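Local coordinates for pantothenate kinase (Coxiella burnetii, PDB 3TQC), which catalyses the ATP-dependent phosphorylation of pantothenate to 4'-phosphopantothenate, the first step of coenzyme A biosynthesis, at residues Tyr155-Pro158 with Ser159-Arg162; Gln143-Met146 with Lys147-Gly150; Phe68-Thr71 with Ala72-Leu76. All blocks are in the same frame, centred on the assembly; numbering follows the deposited sequence.

How the contacts relate
The three contacts are local ones that follow one another along the chain, contact 3 first, then contact 2, then contact 1. Contacts 1 and 2 are neighbours, with centres about 17 Å apart, and they meet where CE2 of Y155 packs 3.3 Å from G150 O. Both belong to the P-loop kinase region: the side chain of K149 in contact 2 lies about 12 Å from the bound ADP, and that of L160 in contact 1 about 12 Å from the side chain of K105 in the nucleotide pocket. Contact 3 stands apart on helix 52-84 at the subunit interface, its centre about 40 Å from that of contact 2, across the middle of the chain.

Contact 1 of 3, residues Tyr155-Pro158 with Ser159-Arg162; sequences YDMP and SLLR
The carboxylate of D156 caps the first turn of helix 157-168 by accepting the backbone N-H of S159, with OD1 lying 3.1 Å from S159 N. The donor comes from well above the carboxylate plane, 58° out of it, and CG of D156 also packs at 3.3 Å against S159 CB. With its CG anti to the backbone N (chi1 -173°), D156 turns the carboxylate toward the start of the helix as an N-cap. Its carbonyl opens the backbone ladder, D156 O accepting from L160 N at 3.1 Å; M157 O and P158 O then receive L161 N and R162 N. On another side of the turn M157 bends at chi2 and chi3 and runs beside L160, SD 4.1 Å from CD2, while its CG meets CD1 of L161 at 4.0 Å. S159 OG takes a weak bond from R162 NH2. Further out, D156 is joined to F133 by a backbone hydrogen bond, and the ring of Y155 packs on T130, L134, L205 and N206. D156 gives the S159 amide an acceptor, and its negative charge at the amino end probably also interacts favourably with the helix dipole.

Contact 2 of 3, residues Gln143-Met146 with Lys147-Gly150; sequences QGLM and KRKG
L145 O accepts the backbone N-H of R148 at 2.8 Å, closing a type I beta turn from L145 to R148 with the donor 60° out of the carbonyl plane. CB of R148 sits 3.4 Å from the same oxygen, L145 O. CD2 of L145 lies 4.2 Å from CG of R148, the nearest approach of the two side chains. R148 keeps CG beside its backbone N (chi1 -55°) and then bends twice, carrying the guanidinium away from the turn to a salt bridge between NE and E153 and a cation-pi contact with F151. The turn follows shortly after helix 137-142, which ends in a Schellman motif where G144 takes positive phi, and it belongs to the loop that leads on to helix 157-168. L145 and M146 fold back on that first helix, L145 against L140 and M146 against N137 and E141. K149, nearly extended beyond CB, reaches inward, where NZ is hydrogen-bonded to N137 OD1 and Y179 OH and the ammonium group makes a cation-pi contact with Y184. At the surface, the bent chain of K147 packs against H280 and I285 of helix 271-294.

Contact 3 of 3, residues Phe68-Thr71 with Ala72-Leu76; sequences FYVT and ARQTL
F68 O accepts the backbone N-H of A72, the first of four such hydrogen bonds along this stretch of helix 52-84. Y69 O, V70 O and T71 O accept in order from the amides of R73, Q74 and T75, the shortest of the four being 2.9 Å from A72 N to F68 O and from T75 N to T71 O.

Polar side chains make further contacts. OG1 of T75 lies 3.0 Å from T71 O, close to the carbonyl that T75 N already uses, although its proton has another acceptor within reach and the bond is not settled. OG1 of T71, wedged between its own backbone N and carbonyl carbon (chi1 74°), makes a weak bond back to S67 O. Q74 is extended beyond CG, and its amide end leaves the helix for D121 O, to which NE2 donates.

The van der Waals contacts are mostly of carbon with polar atoms. CG1 of V70 comes 3.8 Å from NE2 of Q74 as the two side chains pass at a slant, and CG of Q74 lies 3.3 Å from V70 O. CB of A72 rests 3.2 Å from F68 O. Within 72-76, one face of the R73 guanidinium is met by CD2 of L76, 3.7 Å above its plane and displaced toward the rim.

Beyond this stretch, Y69, V70 and R73 pack on Y93 of strand 93-99, and the ring of Y69 meets F229 edge to face. The second subunit also packs here, with F68 against its F83 and T80, Y69 against its L76, and R73 and L76 against its I321. The i to i+4 bonds thus hold the helix itself, while mixed aromatic, aliphatic and polar side chains join it to the central sheet, the D121 loop and the second subunit.

Contact 1 of 3, residues Tyr155-Pro158 with Ser159-Arg162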
ATOM      1  N   TYR B 155      -6.893   8.497 -17.765  1.00 25.83           N
ATOM      2  CA  TYR B 155      -5.455   8.639 -17.497  1.00 25.88           C
ATOM      3  C   TYR B 155      -4.601   7.628 -18.239  1.00 26.70           C
ATOM      4  O   TYR B 155      -4.982   6.471 -18.390  1.00 27.13           O
ATOM      5  CB  TYR B 155      -5.139   8.453 -16.002  1.00 24.28           C
ATOM      6  CG  TYR B 155      -5.750   9.497 -15.120  1.00 23.88           C
ATOM      7  CD1 TYR B 155      -5.067  10.672 -14.809  1.00 23.58           C
ATOM      8  CD2 TYR B 155      -7.019   9.325 -14.620  1.00 24.21           C
ATOM      9  CE1 TYR B 155      -5.640  11.633 -13.997  1.00 22.49           C
ATOM     10  CE2 TYR B 155      -7.595  10.266 -13.820  1.00 24.84           C
ATOM     11  CZ  TYR B 155      -6.915  11.411 -13.505  1.00 23.40           C
ATOM     12  OH  TYR B 155      -7.540  12.319 -12.703  1.00 23.74           O
ATOM     13  N   ASP B 156      -3.422   8.086 -18.642  1.00 26.76           N
ATOM     14  CA  ASP B 156      -2.383   7.228 -19.154  1.00 27.59           C
ATOM     15  C   ASP B 156      -1.670   6.569 -17.961  1.00 26.45           C
ATOM     16  O   ASP B 156      -0.645   7.053 -17.481  1.00 25.17           O
ATOM     17  CB  ASP B 156      -1.414   8.069 -19.991  1.00 28.36           C
ATOM     18  CG  ASP B 156      -0.386   7.235 -20.716  1.00 29.90           C
ATOM     19  OD1 ASP B 156      -0.185   6.073 -20.319  1.00 29.72           O
ATOM     20  OD2 ASP B 156       0.223   7.748 -21.681  1.00 32.61           O
ATOM     21  N   MET B 157      -2.208   5.456 -17.483  1.00 26.74           N
ATOM     22  CA  MET B 157      -1.662   4.827 -16.279  1.00 26.26           C
ATOM     23  C   MET B 157      -0.269   4.257 -16.495  1.00 25.66           C
ATOM     24  O   MET B 157       0.575   4.391 -15.634  1.00 25.24           O
ATOM     25  CB  MET B 157      -2.608   3.747 -15.741  1.00 27.25           C
ATOM     26  CG  MET B 157      -2.342   3.323 -14.284  1.00 28.31           C
ATOM     27  SD  MET B 157      -2.430   4.659 -13.067  1.00 32.53           S
ATOM     28  CE  MET B 157      -3.693   5.665 -13.851  1.00 22.47           C
ATOM     29  N   PRO B 158      -0.016   3.616 -17.638  1.00 26.71           N
ATOM     30  CA  PRO B 158       1.348   3.120 -17.797  1.00 26.87           C
ATOM     31  C   PRO B 158       2.382   4.249 -17.715  1.00 26.34           C
ATOM     32  O   PRO B 158       3.473   4.052 -17.195  1.00 25.44           O
ATOM     33  CB  PRO B 158       1.341   2.474 -19.195  1.00 28.32           C
ATOM     34  CG  PRO B 158      -0.101   2.195 -19.496  1.00 29.36           C
ATOM     35  CD  PRO B 158      -0.910   3.193 -18.739  1.00 28.28           C
ATOM     36  N   SER B 159       2.025   5.427 -18.214  1.00 26.66           N
ATOM     37  CA  SER B 159       2.923   6.570 -18.164  1.00 26.65           C
ATOM     38  C   SER B 159       3.129   7.079 -16.723  1.00 25.11           C
ATOM     39  O   SER B 159       4.251   7.419 -16.318  1.00 25.04           O
ATOM     40  CB  SER B 159       2.413   7.685 -19.068  1.00 27.31           C
ATOM     41  OG  SER B 159       3.251   8.801 -18.956  1.00 28.65           O
ATOM     42  N   LEU B 160       2.058   7.131 -15.945  1.00 23.78           N
ATOM     43  CA  LEU B 160       2.193   7.551 -14.573  1.00 22.59           C
ATOM     44  C   LEU B 160       3.046   6.544 -13.802  1.00 22.14           C
ATOM     45  O   LEU B 160       3.913   6.942 -13.045  1.00 21.20           O
ATOM     46  CB  LEU B 160       0.824   7.717 -13.913  1.00 22.52           C
ATOM     47  CG  LEU B 160       0.746   8.025 -12.413  1.00 20.09           C
ATOM     48  CD1 LEU B 160       1.587   9.220 -12.042  1.00 19.46           C
ATOM     49  CD2 LEU B 160      -0.714   8.266 -12.051  1.00 19.79           C
ATOM     50  N   LEU B 161       2.809   5.245 -13.991  1.00 22.60           N
ATOM     51  CA  LEU B 161       3.557   4.242 -13.219  1.00 21.95           C
ATOM     52  C   LEU B 161       5.025   4.226 -13.642  1.00 22.59           C
ATOM     53  O   LEU B 161       5.902   3.986 -12.831  1.00 21.97           O
ATOM     54  CB  LEU B 161       2.939   2.860 -13.377  1.00 22.45           C
ATOM     55  CG  LEU B 161       1.518   2.742 -12.810  1.00 22.92           C
ATOM     56  CD1 LEU B 161       0.904   1.363 -13.148  1.00 23.29           C
ATOM     57  CD2 LEU B 161       1.517   2.976 -11.311  1.00 21.90           C
ATOM     58  N   ARG B 162       5.290   4.520 -14.910  1.00 23.52           N
ATOM     59  CA  ARG B 162       6.653   4.590 -15.396  1.00 24.44           C
ATOM     60  C   ARG B 162       7.417   5.747 -14.739  1.00 23.24           C
ATOM     61  O   ARG B 162       8.596   5.608 -14.381  1.00 23.69           O
ATOM     62  CB  ARG B 162       6.650   4.724 -16.919  1.00 26.39           C
ATOM     63  CG  ARG B 162       8.014   4.974 -17.563  1.00 29.18           C
ATOM     64  CD  ARG B 162       7.857   5.307 -19.070  1.00 34.43           C
ATOM     65  NE  ARG B 162       6.861   6.360 -19.343  1.00 36.45           N
ATOM     66  CZ  ARG B 162       7.032   7.666 -19.118  1.00 37.89           C
ATOM     67  NH1 ARG B 162       8.169   8.140 -18.597  1.00 38.82           N
ATOM     68  NH2 ARG B 162       6.054   8.516 -19.413  1.00 38.68           N
TER

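Contact 2 of 3, residues Gln143-Met146 with Lys147-Gly150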
ATOM      1  N   GLN B 143     -12.247   8.011 -28.080  1.00 49.28           N
ATOM      2  CA  GLN B 143     -12.761   6.954 -27.223  1.00 48.38           C
ATOM      3  C   GLN B 143     -14.071   7.352 -26.511  1.00 48.04           C
ATOM      4  O   GLN B 143     -14.587   6.591 -25.686  1.00 47.68           O
ATOM      5  CB  GLN B 143     -11.702   6.592 -26.176  1.00 46.29           C
ATOM      6  CG  GLN B 143     -10.311   6.267 -26.742  1.00 47.31           C
ATOM      7  CD  GLN B 143      -9.348   5.814 -25.673  1.00 47.29           C
ATOM      8  OE1 GLN B 143      -9.757   5.407 -24.592  1.00 48.47           O
ATOM      9  NE2 GLN B 143      -8.053   5.880 -25.967  1.00 48.87           N
ATOM     10  N   GLY B 144     -14.596   8.540 -26.810  1.00 47.97           N
ATOM     11  CA  GLY B 144     -15.865   8.995 -26.234  1.00 47.99           C
ATOM     12  C   GLY B 144     -15.801   9.356 -24.762  1.00 45.63           C
ATOM     13  O   GLY B 144     -16.831   9.382 -24.080  1.00 45.99           O
ATOM     14  N   LEU B 145     -14.598   9.660 -24.276  1.00 43.42           N
ATOM     15  CA  LEU B 145     -14.355   9.827 -22.852  1.00 40.88           C
ATOM     16  C   LEU B 145     -14.241  11.289 -22.390  1.00 40.00           C
ATOM     17  O   LEU B 145     -13.838  11.537 -21.245  1.00 37.36           O
ATOM     18  CB  LEU B 145     -13.090   9.062 -22.452  1.00 39.24           C
ATOM     19  CG  LEU B 145     -13.134   7.534 -22.609  1.00 40.29           C
ATOM     20  CD1 LEU B 145     -11.779   6.919 -22.240  1.00 37.40           C
ATOM     21  CD2 LEU B 145     -14.273   6.900 -21.789  1.00 38.80           C
ATOM     22  N   MET B 146     -14.623  12.248 -23.234  1.00 41.17           N
ATOM     23  CA  MET B 146     -14.557  13.664 -22.835  1.00 41.21           C
ATOM     24  C   MET B 146     -15.509  14.033 -21.684  1.00 41.27           C
ATOM     25  O   MET B 146     -15.333  15.074 -21.050  1.00 40.85           O
ATOM     26  CB  MET B 146     -14.804  14.601 -24.020  1.00 42.92           C
ATOM     27  CG  MET B 146     -13.575  14.871 -24.890  1.00 42.52           C
ATOM     28  SD  MET B 146     -12.222  15.779 -24.087  1.00 37.89           S
ATOM     29  CE  MET B 146     -12.973  17.385 -23.846  1.00 40.08           C
ATOM     30  N   LYS B 147     -16.505  13.192 -21.413  1.00 42.14           N
ATOM     31  CA  LYS B 147     -17.401  13.411 -20.273  1.00 42.00           C
ATOM     32  C   LYS B 147     -16.882  12.667 -19.037  1.00 39.84           C
ATOM     33  O   LYS B 147     -17.506  12.697 -17.977  1.00 39.98           O
ATOM     34  CB  LYS B 147     -18.834  12.964 -20.632  1.00 44.32           C
ATOM     35  CG  LYS B 147     -19.921  14.053 -20.471  1.00 46.95           C
ATOM     36  CD  LYS B 147     -19.686  15.276 -21.375  1.00 49.67           C
ATOM     37  CE  LYS B 147     -20.497  16.527 -20.923  1.00 51.59           C
ATOM     38  NZ  LYS B 147     -21.974  16.314 -20.676  1.00 54.00           N
ATOM     39  N   ARG B 148     -15.721  12.030 -19.172  1.00 38.32           N
ATOM     40  CA  ARG B 148     -15.174  11.155 -18.151  1.00 36.38           C
ATOM     41  C   ARG B 148     -13.737  11.566 -17.772  1.00 34.06           C
ATOM     42  O   ARG B 148     -12.940  10.751 -17.330  1.00 32.45           O
ATOM     43  CB  ARG B 148     -15.194   9.722 -18.678  1.00 37.30           C
ATOM     44  CG  ARG B 148     -16.580   9.238 -19.137  1.00 40.68           C
ATOM     45  CD  ARG B 148     -17.450   8.761 -17.974  1.00 42.04           C
ATOM     46  NE  ARG B 148     -16.927   7.529 -17.376  1.00 42.59           N
ATOM     47  CZ  ARG B 148     -17.597   6.746 -16.530  1.00 43.07           C
ATOM     48  NH1 ARG B 148     -18.847   7.039 -16.162  1.00 44.44           N
ATOM     49  NH2 ARG B 148     -17.014   5.649 -16.061  1.00 41.44           N
ATOM     50  N   LYS B 149     -13.422  12.841 -17.945  1.00 33.33           N
ATOM     51  CA  LYS B 149     -12.105  13.356 -17.645  1.00 31.91           C
ATOM     52  C   LYS B 149     -11.970  13.282 -16.142  1.00 29.80           C
ATOM     53  O   LYS B 149     -12.857  13.722 -15.435  1.00 29.65           O
ATOM     54  CB  LYS B 149     -11.991  14.802 -18.126  1.00 32.76           C
ATOM     55  CG  LYS B 149     -10.657  15.176 -18.742  1.00 33.85           C
ATOM     56  CD  LYS B 149     -10.772  16.510 -19.459  1.00 35.68           C
ATOM     57  CE  LYS B 149      -9.539  16.832 -20.262  1.00 36.98           C
ATOM     58  NZ  LYS B 149      -9.541  18.227 -20.777  1.00 35.86           N
ATOM     59  N   GLY B 150     -10.893  12.671 -15.657  1.00 28.37           N
ATOM     60  CA  GLY B 150     -10.704  12.467 -14.231  1.00 26.80           C
ATOM     61  C   GLY B 150     -11.092  11.072 -13.758  1.00 26.36           C
ATOM     62  O   GLY B 150     -10.669  10.639 -12.685  1.00 24.48           O
TER

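Contact 3 of 3, residues Phe68-Thr71 with Ala72-Leu76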
ATOM      1  N   PHE B  68       8.853  14.201  10.275  1.00 19.54           N
ATOM      2  CA  PHE B  68       9.255  13.026  11.072  1.00 20.16           C
ATOM      3  C   PHE B  68       9.339  11.788  10.192  1.00 19.42           C
ATOM      4  O   PHE B  68      10.290  11.006  10.295  1.00 20.05           O
ATOM      5  CB  PHE B  68       8.296  12.728  12.222  1.00 20.41           C
ATOM      6  CG  PHE B  68       8.468  13.612  13.417  1.00 21.50           C
ATOM      7  CD1 PHE B  68       9.526  13.435  14.267  1.00 24.11           C
ATOM      8  CD2 PHE B  68       7.541  14.608  13.697  1.00 22.42           C
ATOM      9  CE1 PHE B  68       9.684  14.260  15.374  1.00 25.33           C
ATOM     10  CE2 PHE B  68       7.682  15.412  14.789  1.00 23.10           C
ATOM     11  CZ  PHE B  68       8.755  15.245  15.632  1.00 24.83           C
ATOM     12  N   TYR B  69       8.339  11.611   9.338  1.00 18.59           N
ATOM     13  CA  TYR B  69       8.282  10.431   8.474  1.00 18.32           C
ATOM     14  C   TYR B  69       9.398  10.443   7.455  1.00 18.09           C
ATOM     15  O   TYR B  69      10.031   9.427   7.232  1.00 18.89           O
ATOM     16  CB  TYR B  69       6.934  10.315   7.747  1.00 17.76           C
ATOM     17  CG  TYR B  69       5.836   9.768   8.612  1.00 18.18           C
ATOM     18  CD1 TYR B  69       5.371   8.475   8.443  1.00 18.43           C
ATOM     19  CD2 TYR B  69       5.256  10.548   9.612  1.00 19.11           C
ATOM     20  CE1 TYR B  69       4.353   7.965   9.252  1.00 19.01           C
ATOM     21  CE2 TYR B  69       4.238  10.050  10.418  1.00 18.73           C
ATOM     22  CZ  TYR B  69       3.803   8.752  10.242  1.00 19.52           C
ATOM     23  OH  TYR B  69       2.799   8.250  11.049  1.00 21.38           O
ATOM     24  N   VAL B  70       9.643  11.587   6.833  1.00 17.90           N
ATOM     25  CA  VAL B  70      10.681  11.660   5.819  1.00 17.67           C
ATOM     26  C   VAL B  70      12.055  11.423   6.438  1.00 17.99           C
ATOM     27  O   VAL B  70      12.837  10.643   5.903  1.00 16.92           O
ATOM     28  CB  VAL B  70      10.664  12.986   5.076  1.00 17.91           C
ATOM     29  CG1 VAL B  70      11.793  13.057   4.088  1.00 17.23           C
ATOM     30  CG2 VAL B  70       9.331  13.169   4.401  1.00 18.16           C
ATOM     31  N   THR B  71      12.354  12.083   7.555  1.00 18.73           N
ATOM     32  CA  THR B  71      13.700  11.965   8.127  1.00 19.89           C
ATOM     33  C   THR B  71      13.898  10.564   8.730  1.00 19.47           C
ATOM     34  O   THR B  71      14.993  10.040   8.708  1.00 19.28           O
ATOM     35  CB  THR B  71      14.037  13.078   9.160  1.00 21.17           C
ATOM     36  OG1 THR B  71      13.346  12.823  10.373  1.00 25.06           O
ATOM     37  CG2 THR B  71      13.669  14.465   8.646  1.00 20.55           C
ATOM     38  N   ALA B  72      12.826   9.953   9.230  1.00 19.04           N
ATOM     39  CA  ALA B  72      12.872   8.550   9.671  1.00 19.98           C
ATOM     40  C   ALA B  72      13.269   7.611   8.534  1.00 20.06           C
ATOM     41  O   ALA B  72      14.098   6.709   8.726  1.00 19.61           O
ATOM     42  CB  ALA B  72      11.525   8.107  10.272  1.00 18.92           C
ATOM     43  N   ARG B  73      12.681   7.835   7.362  1.00 20.12           N
ATOM     44  CA  ARG B  73      12.961   7.009   6.182  1.00 21.00           C
ATOM     45  C   ARG B  73      14.404   7.240   5.743  1.00 21.62           C
ATOM     46  O   ARG B  73      15.109   6.309   5.361  1.00 22.29           O
ATOM     47  CB  ARG B  73      11.976   7.354   5.057  1.00 20.75           C
ATOM     48  CG  ARG B  73      11.904   6.415   3.842  1.00 22.20           C
ATOM     49  CD  ARG B  73      11.975   4.935   4.136  1.00 24.75           C
ATOM     50  NE  ARG B  73      10.978   4.415   5.067  1.00 27.01           N
ATOM     51  CZ  ARG B  73      10.167   3.383   4.834  1.00 29.55           C
ATOM     52  NH1 ARG B  73      10.169   2.749   3.673  1.00 31.15           N
ATOM     53  NH2 ARG B  73       9.327   2.977   5.775  1.00 31.28           N
ATOM     54  N   GLN B  74      14.851   8.484   5.829  1.00 21.63           N
ATOM     55  CA  GLN B  74      16.246   8.795   5.537  1.00 22.72           C
ATOM     56  C   GLN B  74      17.187   8.082   6.491  1.00 23.18           C
ATOM     57  O   GLN B  74      18.179   7.509   6.070  1.00 24.18           O
ATOM     58  CB  GLN B  74      16.490  10.298   5.572  1.00 22.95           C
ATOM     59  CG  GLN B  74      15.762  11.047   4.461  1.00 21.98           C
ATOM     60  CD  GLN B  74      16.010  12.547   4.522  1.00 23.86           C
ATOM     61  OE1 GLN B  74      16.610  13.053   5.483  1.00 22.85           O
ATOM     62  NE2 GLN B  74      15.554  13.269   3.489  1.00 22.18           N
ATOM     63  N   THR B  75      16.864   8.087   7.778  1.00 22.97           N
ATOM     64  CA  THR B  75      17.713   7.426   8.745  1.00 23.32           C
ATOM     65  C   THR B  75      17.723   5.924   8.489  1.00 22.58           C
ATOM     66  O   THR B  75      18.782   5.297   8.514  1.00 23.58           O
ATOM     67  CB  THR B  75      17.268   7.739  10.173  1.00 24.02           C
ATOM     68  OG1 THR B  75      17.336   9.163  10.379  1.00 25.13           O
ATOM     69  CG2 THR B  75      18.172   7.041  11.186  1.00 23.58           C
ATOM     70  N   LEU B  76      16.551   5.368   8.199  1.00 20.91           N
ATOM     71  CA  LEU B  76      16.415   3.940   7.909  1.00 20.36           C
ATOM     72  C   LEU B  76      17.258   3.540   6.684  1.00 20.63           C
ATOM     73  O   LEU B  76      17.989   2.537   6.694  1.00 20.90           O
ATOM     74  CB  LEU B  76      14.941   3.600   7.681  1.00 19.16           C
ATOM     75  CG  LEU B  76      14.619   2.142   7.340  1.00 18.18           C
ATOM     76  CD1 LEU B  76      15.011   1.275   8.535  1.00 16.58           C
ATOM     77  CD2 LEU B  76      13.153   1.954   6.922  1.00 14.43           C
TER